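PDB 3MYR: nickel-dependent hydrogenase large subunit from Allochromatium vinosum, which oxidises molecular hydrogen at a nickel-iron centre as the large subunit of a heterodimeric hydrogenase, probably recycling the hydrogen that nitrogenase releases. Local coordinates for residues R178-P181 / E182-L185; D449-I452 / A453-S457. All blocks are in the same frame, centred on the assembly; numbering follows the deposited sequence.

Interaction 1. Residues R178-P181 / E182-L185; sequences RLPP and EANL
Asn184 meets Leu179 and Pro180 through its backbone N, its carboxamide and two waters. Among the backbone bonds, Asn184 N donates to Pro180 O at 3.1 Å in a nearly straight bond (162°), while Ala183 N reaches the same oxygen only weakly. Leu185 N closes the next turn on Pro181 O at 2.9 Å. Water provides the second kind of link. One molecule donates to Leu179 O and accepts from Asn184 ND2 at 3.0 Å; another accepts from Leu179 N and donates weakly to Asn184 OD1. With CG anti to its carbonyl carbon (chi1 -70°), Asn184 turns its amide back toward Leu179, and the stronger partner of OD1 is the backbone N of Asp118.

This is the start of helix 181-201, with Pro180 as N-cap residue and Pro181 in the first turn, where a ring that lacks an N-H costs the helix no bond. Replacing Asn184 by alanine removes the carboxamide and is likely to leave the water on Leu179 O without its amide donor and Asp118 N without its acceptor.

Apolar packing centres on Ala183. Its methyl sits against Pro180 CD at 3.8 Å and Leu179 CB at 3.9 Å, and also touches Leu133 of helix 127-137. Glu182 brings a polar group to the prolines instead: its bend at chi2 (67°) carries the carboxylate back across the Pro181 ring, OE2 lying 3.8 Å from Pro181 CB and near Pro180 CB. Its other oxygen, OE1, accepts from the backbone N of Asp126, tying this first turn to the chain just before helix 127-137.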
loop_
_atom_site.group_PDB
_atom_site.type_symbol
_atom_site.label_atom_id
_atom_site.label_comp_id
_atom_site.label_asym_id
_atom_site.label_seq_id
_atom_site.Cartn_x
_atom_site.Cartn_y
_atom_site.Cartn_z
ATOM N N ARG B 178 1.834 5.226 28.154
ATOM C CA ARG B 178 1.391 6.152 29.189
ATOM C C ARG B 178 -0.138 6.228 29.365
ATOM O O ARG B 178 -0.609 6.820 30.345
ATOM C CB ARG B 178 1.957 7.566 28.935
ATOM C CG ARG B 178 3.527 7.713 28.689
ATOM C CD ARG B 178 3.733 9.226 28.617
ATOM N NE ARG B 178 4.661 9.914 27.690
ATOM C CZ ARG B 178 5.927 9.677 27.695
ATOM N NH1 ARG B 178 6.761 10.332 26.905
ATOM N NH2 ARG B 178 6.334 8.657 28.450
ATOM N N LEU B 179 -0.911 5.733 28.389
ATOM C CA LEU B 179 -2.397 5.788 28.481
ATOM C C LEU B 179 -2.952 5.030 29.686
ATOM O O LEU B 179 -2.498 3.932 29.998
ATOM C CB LEU B 179 -3.078 5.261 27.184
ATOM C CG LEU B 179 -2.671 5.874 25.854
ATOM C CD1 LEU B 179 -3.477 5.158 24.674
ATOM C CD2 LEU B 179 -2.914 7.381 25.855
ATOM N N PRO B 180 -4.009 5.546 30.286
ATOM C CA PRO B 180 -4.744 4.764 31.303
ATOM C C PRO B 180 -5.431 3.524 30.654
ATOM O O PRO B 180 -5.692 3.512 29.445
ATOM C CB PRO B 180 -5.831 5.753 31.817
ATOM C CG PRO B 180 -6.100 6.654 30.600
ATOM C CD PRO B 180 -4.716 6.781 29.884
ATOM N N PRO B 181 -5.669 2.460 31.453
ATOM C CA PRO B 181 -6.383 1.243 30.957
ATOM C C PRO B 181 -7.608 1.560 30.078
ATOM O O PRO B 181 -7.743 0.965 28.999
ATOM C CB PRO B 181 -6.843 0.569 32.236
ATOM C CG PRO B 181 -5.657 0.880 33.273
ATOM C CD PRO B 181 -5.314 2.389 32.892
ATOM N N GLU B 182 -8.454 2.513 30.517
ATOM C CA GLU B 182 -9.650 2.952 29.760
ATOM C C GLU B 182 -9.332 3.427 28.341
ATOM O O GLU B 182 -10.054 3.096 27.396
ATOM C CB GLU B 182 -10.385 4.089 30.526
ATOM C CG GLU B 182 -11.087 3.583 31.786
ATOM C CD GLU B 182 -10.085 3.082 32.896
ATOM O OE1 GLU B 182 -10.494 2.103 33.665
ATOM O OE2 GLU B 182 -8.894 3.643 32.937
ATOM N N ALA B 183 -8.290 4.255 28.176
ATOM C CA ALA B 183 -7.974 4.733 26.851
ATOM C C ALA B 183 -7.453 3.557 26.009
ATOM O O ALA B 183 -7.699 3.486 24.799
ATOM C CB ALA B 183 -6.908 5.890 26.913
ATOM N N ASN B 184 -6.696 2.647 26.630
ATOM C CA ASN B 184 -6.202 1.501 25.849
ATOM C C ASN B 184 -7.367 0.662 25.353
ATOM O O ASN B 184 -7.349 0.192 24.201
ATOM C CB ASN B 184 -5.234 0.646 26.672
ATOM C CG ASN B 184 -3.873 1.367 26.926
ATOM O OD1 ASN B 184 -3.258 1.841 25.990
ATOM N ND2 ASN B 184 -3.391 1.362 28.166
ATOM N N LEU B 185 -8.363 0.406 26.226
ATOM C CA LEU B 185 -9.492 -0.459 25.830
ATOM C C LEU B 185 -10.297 0.222 24.720
ATOM O O LEU B 185 -10.643 -0.414 23.743
ATOM C CB LEU B 185 -10.396 -0.831 27.062
ATOM C CG LEU B 185 -11.617 -1.735 26.749
ATOM C CD1 LEU B 185 -11.206 -3.056 25.972
ATOM C CD2 LEU B 185 -12.432 -2.040 28.043
HETATM O O HOH W 1 -0.252 3.463 26.551
HETATM O O HOH W 2 -0.626 2.186 28.908
#

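Interaction 2. Residues D449-I452 / A453-S457; sequences DGLI and ANVKS
Lys456 N and Ile452 O form the shortest of four successive backbone hydrogen bonds, 2.8 Å long and almost straight at 171°. Val455 N to Leu451 O follows at 2.9 Å. Ala453 N to Asp449 O and Asn454 N to Gly450 O, both 3.0 Å, are less straight. Each joins residue i to i+4, the pattern of an alpha-helix, here the closing turns of helix 426-456.

Beyond Lys456 the chain leaves the helix, and Ser457 still holds on to the last turn. Its backbone N bonds to Ala453 O at 3.0 Å, and its hydroxyl OG donates to Asn454 O at 2.8 Å, approaching well off the line of the C=O bond (123°). A serine side chain thus gives Asn454 O, near the helix's C-terminal end, a firm donor beside the weak bond from Ser457 N.

Packing is concentrated on one flank. Leu451 CD1 and Val455 CG2, one turn apart, lie loosely together at 4.4 Å. Val455 has CG2 beside its backbone N, with CG1 opposite that nitrogen (chi1 167°), and this brings CG2 to 3.3 Å from Leu451 O. The two buried side chains share Ile226 as a neighbour; Leu451 continues onto Ile91 and Leu94 of helix 86-112, whereas Val455 also meets Leu228. Lys456 touches the preceding turn through CB, which rests 3.3 Å from Ile452 O.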
loop_
_atom_site.group_PDB
_atom_site.type_symbol
_atom_site.label_atom_id
_atom_site.label_comp_id
_atom_site.label_asym_id
_atom_site.label_seq_id
_atom_site.Cartn_x
_atom_site.Cartn_y
_atom_site.Cartn_z
ATOM N N ASP B 449 -21.040 15.604 -5.989
ATOM C CA ASP B 449 -22.111 16.475 -6.462
ATOM C C ASP B 449 -21.744 17.011 -7.832
ATOM O O ASP B 449 -22.606 17.225 -8.662
ATOM C CB ASP B 449 -22.332 17.688 -5.520
ATOM C CG ASP B 449 -22.898 17.286 -4.186
ATOM O OD1 ASP B 449 -23.517 16.165 -4.087
ATOM O OD2 ASP B 449 -22.727 18.090 -3.228
ATOM N N GLY B 450 -20.477 17.289 -8.067
ATOM C CA GLY B 450 -20.086 17.864 -9.364
ATOM C C GLY B 450 -20.212 16.807 -10.468
ATOM O O GLY B 450 -20.567 17.134 -11.612
ATOM N N LEU B 451 -19.963 15.541 -10.126
ATOM C CA LEU B 451 -20.182 14.403 -11.057
ATOM C C LEU B 451 -21.670 14.262 -11.408
ATOM O O LEU B 451 -22.035 14.178 -12.593
ATOM C CB LEU B 451 -19.622 13.084 -10.458
ATOM C CG LEU B 451 -19.762 11.795 -11.252
ATOM C CD1 LEU B 451 -19.042 11.844 -12.646
ATOM C CD2 LEU B 451 -19.201 10.594 -10.442
ATOM N N ILE B 452 -22.527 14.237 -10.397
ATOM C CA ILE B 452 -23.963 14.120 -10.617
ATOM C C ILE B 452 -24.460 15.302 -11.483
ATOM O O ILE B 452 -25.207 15.092 -12.471
ATOM C CB ILE B 452 -24.765 14.111 -9.303
ATOM C CG1 ILE B 452 -24.410 12.890 -8.438
ATOM C CG2 ILE B 452 -26.297 14.008 -9.599
ATOM C CD1 ILE B 452 -24.449 11.596 -9.219
ATOM N N ALA B 453 -23.977 16.513 -11.182
ATOM C CA ALA B 453 -24.482 17.684 -11.925
ATOM C C ALA B 453 -24.019 17.599 -13.347
ATOM O O ALA B 453 -24.767 17.973 -14.248
ATOM C CB ALA B 453 -24.029 18.997 -11.280
ATOM N N ASN B 454 -22.789 17.113 -13.563
ATOM C CA ASN B 454 -22.273 17.071 -14.906
ATOM C C ASN B 454 -23.050 16.037 -15.722
ATOM O O ASN B 454 -23.436 16.304 -16.868
ATOM C CB ASN B 454 -20.770 16.773 -14.953
ATOM C CG ASN B 454 -20.182 16.990 -16.333
ATOM O OD1 ASN B 454 -19.459 16.106 -16.877
ATOM N ND2 ASN B 454 -20.414 18.206 -16.902
ATOM N N VAL B 455 -23.326 14.879 -15.103
ATOM C CA VAL B 455 -24.103 13.838 -15.771
ATOM C C VAL B 455 -25.538 14.318 -16.065
ATOM O O VAL B 455 -26.009 14.223 -17.211
ATOM C CB VAL B 455 -24.127 12.567 -14.938
ATOM C CG1 VAL B 455 -25.192 11.601 -15.457
ATOM C CG2 VAL B 455 -22.757 11.923 -14.962
ATOM N N LYS B 456 -26.187 14.902 -15.053
ATOM C CA LYS B 456 -27.506 15.513 -15.193
ATOM C C LYS B 456 -27.601 16.559 -16.353
ATOM O O LYS B 456 -28.549 16.567 -17.111
ATOM C CB LYS B 456 -28.013 16.081 -13.839
ATOM C CG LYS B 456 -29.382 16.638 -13.965
ATOM C CD LYS B 456 -30.006 17.007 -12.601
ATOM C CE LYS B 456 -31.392 17.596 -12.903
ATOM N NZ LYS B 456 -32.192 17.712 -11.677
ATOM N N SER B 457 -26.547 17.337 -16.578
ATOM C CA SER B 457 -26.592 18.333 -17.636
ATOM C C SER B 457 -26.351 17.720 -19.055
ATOM O O SER B 457 -26.215 18.463 -20.049
ATOM C CB SER B 457 -25.514 19.394 -17.326
ATOM O OG SER B 457 -24.207 18.906 -17.693
#

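How the interactions relate
The two contacts show opposite ends of helices: interaction 1 opens helix 181-201 and interaction 2 closes helix 426-456. They do not touch; their centres are 47 Å apart and their nearest atoms about 35 Å. Both are peripheral, with centres about 27 Å (interaction 1) and 30 Å (interaction 2) from the centre of the chain, and both lie away from the nickel-iron centre and the magnesium site. The N-H groups of a first turn and the carbonyls of a last turn lack in-helix partners at their own end, so each end is completed in a different way. No residue of the other subunit touches either contact.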